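Local coordinates for protein PppA (Pseudomonas aeruginosa, PDB 6JKV) that probably removes phosphate from serine and threonine residues as a manganese-binding PP2C-family phosphatase and regulates the type VI secretion system, at residues L126-G130 with N131-C135; T185-V188 with G189-E192; Y235-V238 with R239-H243. All coordinates share one frame; numbering follows the deposited sequence.

Contact 1 (L126-G130 with N131-C135); sequences LAARG and NQASC
A127 and S134 pair their backbones in both directions across an antiparallel beta hairpin, whose strands 126-129 and 132-135 are joined by a type II' turn from R129 to Q132. A127 N to S134 O spans 2.9 Å and S134 N to A127 O spans 2.8 Å; R129 and Q132 form the second hydrogen-bonded pair, next to the turn. There R129 N bonds Q132 O, and Q132 N bonds R129 O at 3.1 Å. G130 takes the first inner position of the turn with phi 55° and psi -119°, a conformation that suits glycine. On one face of the sheet L126 has its CG anti to the backbone N (chi1 170°), which lays CD1 diagonally across the ladder, 3.7 Å from A133 CB. A128 CB lies 4.1 Å from A133 CB, and W57 of the adjacent strand 56-63 packs against both L126 and A128. The other face carries A127, R129, Q132 and S134, with helix 89-114 lying against it through L89 and V93. R129 folds its guanidinium back along its own strand, NH1 to A128 O at 2.9 Å with the oxygen near the guanidinium plane; NH1 also bonds A54 O, NH2 bonds A86 O, and Y92 makes a cation-pi contact with the group. The backbone polar groups of the two hydrogen-bonded pairs are thus satisfied within the ladder, and the arginine's charge is probably stabilised by several carbonyls and an aromatic ring.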
ATOM      1  N   LEU A 126      -2.644  -2.736  -5.834  1.00 15.25           N
ATOM      2  CA  LEU A 126      -3.196  -2.458  -7.176  1.00 15.34           C
ATOM      3  C   LEU A 126      -2.955  -3.700  -8.031  1.00 15.31           C
ATOM      4  O   LEU A 126      -1.823  -4.200  -8.049  1.00 16.14           O
ATOM      5  CB  LEU A 126      -2.523  -1.213  -7.757  1.00 14.99           C
ATOM      6  CG  LEU A 126      -2.815  -0.926  -9.226  1.00 15.45           C
ATOM      7  CD1 LEU A 126      -4.190  -0.297  -9.377  1.00 14.83           C
ATOM      8  CD2 LEU A 126      -1.738  -0.039  -9.834  1.00 15.18           C
ATOM      9  N   ALA A 127      -4.000  -4.197  -8.680  1.00 15.37           N
ATOM     10  CA  ALA A 127      -3.919  -5.307  -9.647  1.00 16.32           C
ATOM     11  C   ALA A 127      -4.421  -4.792 -10.990  1.00 16.73           C
ATOM     12  O   ALA A 127      -5.472  -4.123 -11.007  1.00 16.88           O
ATOM     13  CB  ALA A 127      -4.726  -6.481  -9.166  1.00 17.11           C
ATOM     14  N   ALA A 128      -3.681  -5.063 -12.059  1.00 16.10           N
ATOM     15  CA  ALA A 128      -3.966  -4.524 -13.401  1.00 16.63           C
ATOM     16  C   ALA A 128      -4.017  -5.668 -14.407  1.00 16.91           C
ATOM     17  O   ALA A 128      -3.211  -6.611 -14.295  1.00 15.89           O
ATOM     18  CB  ALA A 128      -2.939  -3.488 -13.791  1.00 16.20           C
ATOM     19  N   ARG A 129      -4.966  -5.573 -15.335  1.00 18.58           N
ATOM     20  CA  ARG A 129      -5.071  -6.429 -16.540  1.00 19.56           C
ATOM     21  C   ARG A 129      -5.464  -5.534 -17.719  1.00 20.39           C
ATOM     22  O   ARG A 129      -6.603  -5.052 -17.748  1.00 19.83           O
ATOM     23  CB  ARG A 129      -6.107  -7.536 -16.341  1.00 20.03           C
ATOM     24  CG  ARG A 129      -5.746  -8.548 -15.263  1.00 20.54           C
ATOM     25  CD  ARG A 129      -4.575  -9.409 -15.681  1.00 21.89           C
ATOM     26  NE  ARG A 129      -4.385 -10.521 -14.757  1.00 24.20           N
ATOM     27  CZ  ARG A 129      -3.665 -10.478 -13.638  1.00 23.41           C
ATOM     28  NH1 ARG A 129      -3.041  -9.362 -13.290  1.00 21.58           N
ATOM     29  NH2 ARG A 129      -3.578 -11.561 -12.871  1.00 24.20           N
ATOM     30  N   GLY A 130      -4.534  -5.303 -18.641  1.00 21.55           N
ATOM     31  CA  GLY A 130      -4.753  -4.410 -19.791  1.00 22.12           C
ATOM     32  C   GLY A 130      -5.196  -3.023 -19.347  1.00 21.28           C
ATOM     33  O   GLY A 130      -4.452  -2.362 -18.578  1.00 21.40           O
ATOM     34  N   ASN A 131      -6.398  -2.622 -19.769  1.00 21.06           N
ATOM     35  CA  ASN A 131      -6.953  -1.258 -19.559  1.00 21.78           C
ATOM     36  C   ASN A 131      -7.734  -1.153 -18.249  1.00 21.46           C
ATOM     37  O   ASN A 131      -8.287  -0.074 -17.997  1.00 21.52           O
ATOM     38  CB  ASN A 131      -7.871  -0.840 -20.709  1.00 23.36           C
ATOM     39  CG  ASN A 131      -7.138  -0.829 -22.031  1.00 23.93           C
ATOM     40  OD1 ASN A 131      -5.921  -0.699 -22.051  1.00 25.71           O
ATOM     41  ND2 ASN A 131      -7.848  -0.992 -23.134  1.00 25.16           N
ATOM     42  N   GLN A 132      -7.818  -2.220 -17.458  1.00 21.40           N
ATOM     43  CA  GLN A 132      -8.586  -2.177 -16.192  1.00 21.16           C
ATOM     44  C   GLN A 132      -7.650  -2.489 -15.032  1.00 20.25           C
ATOM     45  O   GLN A 132      -6.713  -3.306 -15.191  1.00 20.87           O
ATOM     46  CB  GLN A 132      -9.790  -3.116 -16.207  1.00 22.97           C
ATOM     47  CG  GLN A 132      -9.609  -4.352 -17.069  1.00 24.55           C
ATOM     48  CD  GLN A 132     -10.933  -5.015 -17.353  1.00 25.81           C
ATOM     49  OE1 GLN A 132     -11.889  -4.355 -17.766  1.00 28.27           O
ATOM     50  NE2 GLN A 132     -10.999  -6.320 -17.109  1.00 24.70           N
ATOM     51  N   ALA A 133      -7.902  -1.835 -13.906  1.00 18.54           N
ATOM     52  CA  ALA A 133      -7.173  -2.084 -12.655  1.00 18.06           C
ATOM     53  C   ALA A 133      -8.150  -2.023 -11.490  1.00 17.43           C
ATOM     54  O   ALA A 133      -9.243  -1.462 -11.648  1.00 18.23           O
ATOM     55  CB  ALA A 133      -6.036  -1.104 -12.497  1.00 17.37           C
ATOM     56  N   SER A 134      -7.769  -2.651 -10.385  1.00 16.73           N
ATOM     57  CA  SER A 134      -8.526  -2.648  -9.116  1.00 16.72           C
ATOM     58  C   SER A 134      -7.566  -2.305  -7.986  1.00 16.48           C
ATOM     59  O   SER A 134      -6.431  -2.805  -7.995  1.00 16.30           O
ATOM     60  CB  SER A 134      -9.206  -3.967  -8.883  1.00 16.78           C
ATOM     61  OG  SER A 134     -10.147  -4.243  -9.907  1.00 16.60           O
ATOM     62  N   CYS A 135      -8.017  -1.472  -7.055  1.00 15.78           N
ATOM     63  CA  CYS A 135      -7.306  -1.181  -5.795  1.00 15.85           C
ATOM     64  C   CYS A 135      -8.101  -1.806  -4.652  1.00 16.38           C
ATOM     65  O   CYS A 135      -9.317  -1.562  -4.555  1.00 16.62           O
ATOM     66  CB  CYS A 135      -7.137   0.317  -5.588  1.00 16.17           C
ATOM     67  SG  CYS A 135      -6.522   0.763  -3.944  1.00 17.56           S
TER

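Contact 2 (T185-V188 with G189-E192); sequences TRAV and GVHE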
ATOM      1  N   THR A 185      -8.617   2.250  11.703  1.00 22.76           N
ATOM      2  CA  THR A 185      -9.971   1.690  11.952  1.00 24.05           C
ATOM      3  C   THR A 185     -10.138   0.358  11.225  1.00 23.58           C
ATOM      4  O   THR A 185     -11.023  -0.406  11.608  1.00 25.57           O
ATOM      5  CB  THR A 185     -11.066   2.679  11.549  1.00 23.58           C
ATOM      6  OG1 THR A 185     -10.870   3.016  10.181  1.00 22.02           O
ATOM      7  CG2 THR A 185     -11.036   3.948  12.371  1.00 24.85           C
ATOM      8  N   ARG A 186      -9.350   0.092  10.192  1.00 22.48           N
ATOM      9  CA  ARG A 186      -9.339  -1.245   9.557  1.00 22.30           C
ATOM     10  C   ARG A 186      -7.911  -1.570   9.138  1.00 21.92           C
ATOM     11  O   ARG A 186      -7.182  -0.656   8.685  1.00 20.88           O
ATOM     12  CB  ARG A 186     -10.272  -1.349   8.346  1.00 22.40           C
ATOM     13  CG  ARG A 186     -11.529  -0.498   8.402  1.00 23.90           C
ATOM     14  CD  ARG A 186     -12.347  -0.718   7.147  1.00 22.91           C
ATOM     15  NE  ARG A 186     -13.557   0.090   7.146  1.00 23.54           N
ATOM     16  CZ  ARG A 186     -14.470   0.078   6.185  1.00 23.73           C
ATOM     17  NH1 ARG A 186     -14.319  -0.708   5.131  1.00 23.52           N
ATOM     18  NH2 ARG A 186     -15.535   0.853   6.284  1.00 24.96           N
ATOM     19  N   ALA A 187      -7.531  -2.826   9.341  1.00 21.27           N
ATOM     20  CA  ALA A 187      -6.234  -3.382   8.928  1.00 20.50           C
ATOM     21  C   ALA A 187      -6.289  -4.887   9.145  1.00 21.23           C
ATOM     22  O   ALA A 187      -7.200  -5.372   9.858  1.00 22.54           O
ATOM     23  CB  ALA A 187      -5.089  -2.754   9.692  1.00 20.95           C
ATOM     24  N   VAL A 188      -5.336  -5.585   8.547  1.00 20.23           N
ATOM     25  CA  VAL A 188      -5.217  -7.053   8.681  1.00 21.32           C
ATOM     26  C   VAL A 188      -4.920  -7.360  10.148  1.00 22.54           C
ATOM     27  O   VAL A 188      -3.963  -6.782  10.696  1.00 23.73           O
ATOM     28  CB  VAL A 188      -4.150  -7.614   7.732  1.00 20.87           C
ATOM     29  CG1 VAL A 188      -4.036  -9.118   7.869  1.00 22.39           C
ATOM     30  CG2 VAL A 188      -4.444  -7.239   6.289  1.00 20.35           C
ATOM     31  N   GLY A 189      -5.758  -8.195  10.762  1.00 23.40           N
ATOM     32  CA  GLY A 189      -5.570  -8.699  12.133  1.00 25.29           C
ATOM     33  C   GLY A 189      -6.282  -7.870  13.187  1.00 25.97           C
ATOM     34  O   GLY A 189      -6.280  -8.305  14.356  1.00 27.64           O
ATOM     35  N   VAL A 190      -6.872  -6.733  12.815  1.00 26.20           N
ATOM     36  CA  VAL A 190      -7.555  -5.823  13.780  1.00 26.29           C
ATOM     37  C   VAL A 190      -8.873  -6.460  14.219  1.00 27.60           C
ATOM     38  O   VAL A 190      -9.116  -6.529  15.446  1.00 29.83           O
ATOM     39  CB  VAL A 190      -7.793  -4.418  13.193  1.00 25.43           C
ATOM     40  CG1 VAL A 190      -8.491  -3.515  14.199  1.00 26.43           C
ATOM     41  CG2 VAL A 190      -6.495  -3.783  12.741  1.00 24.94           C
ATOM     42  N   HIS A 191      -9.705  -6.864  13.256  1.00 26.64           N
ATOM     43  CA  HIS A 191     -11.077  -7.372  13.507  1.00 27.56           C
ATOM     44  C   HIS A 191     -11.170  -8.849  13.129  1.00 26.87           C
ATOM     45  O   HIS A 191     -10.305  -9.350  12.392  1.00 26.11           O
ATOM     46  CB  HIS A 191     -12.126  -6.537  12.751  1.00 27.46           C
ATOM     47  CG  HIS A 191     -12.167  -5.110  13.180  1.00 28.97           C
ATOM     48  ND1 HIS A 191     -11.568  -4.109  12.446  1.00 28.54           N
ATOM     49  CD2 HIS A 191     -12.668  -4.522  14.290  1.00 31.01           C
ATOM     50  CE1 HIS A 191     -11.730  -2.956  13.067  1.00 29.78           C
ATOM     51  NE2 HIS A 191     -12.387  -3.183  14.210  1.00 30.95           N
ATOM     52  N   GLU A 192     -12.243  -9.490  13.581  1.00 27.44           N
ATOM     53  CA  GLU A 192     -12.606 -10.863  13.167  1.00 29.33           C
ATOM     54  C   GLU A 192     -12.877 -10.896  11.663  1.00 28.02           C
ATOM     55  O   GLU A 192     -12.249 -11.712  10.983  1.00 28.92           O
ATOM     56  CB  GLU A 192     -13.833 -11.367  13.926  1.00 31.52           C
ATOM     57  CG  GLU A 192     -13.691 -12.819  14.335  1.00 34.25           C
ATOM     58  CD  GLU A 192     -12.492 -13.053  15.243  1.00 37.56           C
ATOM     59  OE1 GLU A 192     -11.578 -13.832  14.855  1.00 39.12           O
ATOM     60  OE2 GLU A 192     -12.443 -12.420  16.321  1.00 42.14           O
TER
HETATM   61  O   HOH W   1     -12.101  -0.046  14.512  1.00 34.87           O
HETATM   62  O   HOH W   2      -9.064  -7.279  10.573  1.00 22.63           O
HETATM   63  O   HOH W   3     -10.108  -4.555   9.870  1.00 27.35           O
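A187 and V190 form the close-packed side of this turn: A187 CB meets V190 CG2 at 3.5 Å, and V190 N donates to A187 O, a long bond of 3.3 Å that closes the turn. V190 has CG1 anti to its backbone N (chi1 180°), which turns CG2 back over A187 and lets CG1 lie on a face of the H191 ring, offset toward the rim. At the bottom of the bend V188 turns away from the following residues, and its side chain touches V72 and I76 of helix 69-82; G189, with phi 94°, reverses the chain. N104 of helix 89-114 binds both G189 N and H191 O through its side-chain amide.

The H191 side is looser and largely water-mediated. Its imidazole presents its edge to the preceding chain, CE1 standing 3.0 Å from T185 O near the ring plane. One water donates to T185 O and takes a weak bond from H191 NE2; another accepts from A187 N and lies 3.0 Å from H191 ND1, both waters in the plane of the ring. A third water accepts from H191 N at 2.8 Å and also reaches A187 O. Three waters thus bridge the H191 side, while the A187-V190 methyl contact and V188 on helix 69-82 form the packed side. With V188 to G189 at its corner, the backbone angles and the A187-V190 bond are those of a type II beta turn, here in the long loop between helix 160-165 and strand 197-202, on the manganese side of the PP2C fold.

Contact 3 (Y235-V238 with R239-H243); sequences YAVV and RSLVH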
ATOM      1  N   TYR A 235      11.993   3.968 -10.887  1.00 21.07           N
ATOM      2  CA  TYR A 235      13.122   3.628  -9.981  1.00 22.06           C
ATOM      3  C   TYR A 235      13.683   4.903  -9.342  1.00 23.08           C
ATOM      4  O   TYR A 235      13.870   4.933  -8.101  1.00 23.74           O
ATOM      5  CB  TYR A 235      14.215   2.902 -10.762  1.00 22.91           C
ATOM      6  CG  TYR A 235      15.358   2.353  -9.945  1.00 23.90           C
ATOM      7  CD1 TYR A 235      16.398   3.166  -9.506  1.00 24.92           C
ATOM      8  CD2 TYR A 235      15.404   1.011  -9.616  1.00 23.50           C
ATOM      9  CE1 TYR A 235      17.450   2.656  -8.766  1.00 25.72           C
ATOM     10  CE2 TYR A 235      16.457   0.482  -8.890  1.00 24.46           C
ATOM     11  CZ  TYR A 235      17.477   1.308  -8.452  1.00 25.62           C
ATOM     12  OH  TYR A 235      18.513   0.801  -7.723  1.00 28.50           O
ATOM     13  N   ALA A 236      13.996   5.910 -10.164  1.00 22.77           N
ATOM     14  CA  ALA A 236      14.489   7.219  -9.683  1.00 23.41           C
ATOM     15  C   ALA A 236      13.393   7.897  -8.857  1.00 22.09           C
ATOM     16  O   ALA A 236      13.735   8.547  -7.865  1.00 22.85           O
ATOM     17  CB  ALA A 236      14.924   8.091 -10.837  1.00 23.99           C
ATOM     18  N   VAL A 237      12.126   7.728  -9.243  1.00 20.94           N
ATOM     19  CA  VAL A 237      10.984   8.422  -8.584  1.00 20.48           C
ATOM     20  C   VAL A 237      10.841   7.898  -7.154  1.00 20.17           C
ATOM     21  O   VAL A 237      10.819   8.715  -6.229  1.00 20.26           O
ATOM     22  CB  VAL A 237       9.683   8.281  -9.395  1.00 20.36           C
ATOM     23  CG1 VAL A 237       8.469   8.586  -8.549  1.00 20.63           C
ATOM     24  CG2 VAL A 237       9.687   9.162 -10.627  1.00 20.85           C
ATOM     25  N   VAL A 238      10.783   6.578  -6.965  1.00 19.47           N
ATOM     26  CA  VAL A 238      10.615   5.991  -5.609  1.00 19.29           C
ATOM     27  C   VAL A 238      11.818   6.396  -4.755  1.00 20.01           C
ATOM     28  O   VAL A 238      11.605   6.760  -3.602  1.00 21.12           O
ATOM     29  CB  VAL A 238      10.406   4.464  -5.640  1.00 18.56           C
ATOM     30  CG1 VAL A 238       9.093   4.113  -6.332  1.00 17.97           C
ATOM     31  CG2 VAL A 238      11.568   3.725  -6.286  1.00 19.49           C
ATOM     32  N   ARG A 239      13.030   6.365  -5.307  1.00 20.84           N
ATOM     33  CA  ARG A 239      14.253   6.724  -4.541  1.00 22.67           C
ATOM     34  C   ARG A 239      14.226   8.211  -4.183  1.00 23.19           C
ATOM     35  O   ARG A 239      14.710   8.565  -3.092  1.00 25.31           O
ATOM     36  CB  ARG A 239      15.524   6.364  -5.314  1.00 23.75           C
ATOM     37  CG  ARG A 239      16.196   5.109  -4.782  1.00 24.45           C
ATOM     38  CD  ARG A 239      16.656   4.212  -5.894  1.00 24.82           C
ATOM     39  NE  ARG A 239      16.940   2.869  -5.410  1.00 25.48           N
ATOM     40  CZ  ARG A 239      16.175   1.800  -5.612  1.00 25.13           C
ATOM     41  NH1 ARG A 239      15.034   1.888  -6.276  1.00 25.24           N
ATOM     42  NH2 ARG A 239      16.542   0.629  -5.124  1.00 26.22           N
ATOM     43  N   SER A 240      13.696   9.068  -5.061  1.00 22.76           N
ATOM     44  CA  SER A 240      13.593  10.528  -4.799  1.00 22.82           C
ATOM     45  C   SER A 240      12.523  10.780  -3.731  1.00 21.86           C
ATOM     46  O   SER A 240      12.724  11.667  -2.874  1.00 21.59           O
ATOM     47  CB  SER A 240      13.316  11.291  -6.049  1.00 22.85           C
ATOM     48  OG  SER A 240      14.289  10.994  -7.037  1.00 24.71           O
ATOM     49  N   LEU A 241      11.426  10.024  -3.760  1.00 20.27           N
ATOM     50  CA  LEU A 241      10.364  10.159  -2.733  1.00 20.40           C
ATOM     51  C   LEU A 241      10.939   9.823  -1.357  1.00 21.45           C
ATOM     52  O   LEU A 241      10.764  10.634  -0.422  1.00 20.71           O
ATOM     53  CB  LEU A 241       9.195   9.236  -3.070  1.00 19.60           C
ATOM     54  CG  LEU A 241       8.297   9.693  -4.214  1.00 19.45           C
ATOM     55  CD1 LEU A 241       7.391   8.551  -4.651  1.00 18.81           C
ATOM     56  CD2 LEU A 241       7.481  10.907  -3.798  1.00 19.56           C
ATOM     57  N   VAL A 242      11.609   8.675  -1.249  1.00 21.64           N
ATOM     58  CA  VAL A 242      12.192   8.204   0.035  1.00 21.86           C
ATOM     59  C   VAL A 242      13.251   9.221   0.481  1.00 23.27           C
ATOM     60  O   VAL A 242      13.254   9.574   1.678  1.00 23.43           O
ATOM     61  CB  VAL A 242      12.743   6.770  -0.093  1.00 21.92           C
ATOM     62  CG1 VAL A 242      13.577   6.365   1.111  1.00 22.78           C
ATOM     63  CG2 VAL A 242      11.611   5.778  -0.326  1.00 20.92           C
ATOM     64  N   HIS A 243      14.081   9.712  -0.446  1.00 23.59           N
ATOM     65  CA  HIS A 243      15.150  10.698  -0.139  1.00 25.45           C
ATOM     66  C   HIS A 243      14.524  11.963   0.461  1.00 25.69           C
ATOM     67  O   HIS A 243      15.053  12.455   1.472  1.00 26.50           O
ATOM     68  CB  HIS A 243      16.006  11.018  -1.372  1.00 26.30           C
ATOM     69  CG  HIS A 243      16.873  12.221  -1.191  1.00 27.93           C
ATOM     70  ND1 HIS A 243      16.834  13.309  -2.055  1.00 28.99           N
ATOM     71  CD2 HIS A 243      17.772  12.527  -0.233  1.00 28.88           C
ATOM     72  CE1 HIS A 243      17.695  14.220  -1.650  1.00 29.77           C
ATOM     73  NE2 HIS A 243      18.282  13.764  -0.529  1.00 30.28           N
TER
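Y235 places CG anti to its backbone N (chi1 -173°), and R239, one helical turn later, bends its chain at chi2, bringing the guanidinium flat onto the phenol ring. The two planes are 1° apart and the centres 3.6 Å, a parallel cation-pi stack in which NH1 lies over the middle of the ring. CZ of R239 is 29° off the ring normal, so the guanidinium is displaced toward the hydroxyl end, and the aliphatic CD of the arginine rests near Y235 CE1. Some atoms of the pair are modelled closer than they can sit, which makes the exact spacing doubtful. Y34 of strand 29-36 makes a second cation-pi contact with R239.

Behind this pair the helix ladder runs on. R239 N to Y235 O is its longer rung at 3.3 Å, whereas L241 N meets V237 O at 2.9 Å. A236 O is doubly gripped: S240 N and the hydroxyl S240 OG approach it from opposite faces of the carbonyl plane, OG at 2.6 Å. With its OG beside the backbone N, the serine bends its hydroxyl back onto the preceding turn.

V237 and L241 lie side by side, pointing the same way, V237 CG1 to L241 CD1 at 4.0 Å, against helix 222-229 and strand 254-261. There L225 and V228 meet L241, V258 touches V237, and A256 touches L241. V238 touches both V258 and Y34, and V242 touches Y34 and H36. Y34 therefore joins these buried valines to the partly exposed arginine. The R239 cation makes cation-pi contacts with Y235 and Y34, which probably stabilise its charge.

The three contacts follow one another along the chain, all within the PP2C region, and none touches another. Contacts 1 and 2 lie about 25 Å apart between centres, contacts 1 and 3 about 23 Å, and contacts 2 and 3 about 30 Å, on opposite sides of the chain's centre. Contact 1 belongs to one of the two antiparallel sheets, and contact 3 to a helix packed on the other. Contact 2 is nearest the metal site: the A187 side chain lies about 10 Å from a manganese ion and about 8 Å from that of D61, a manganese ligand. The V242 side chain of contact 3 is about 13 Å from a manganese ion, while contact 1 lies away from the site.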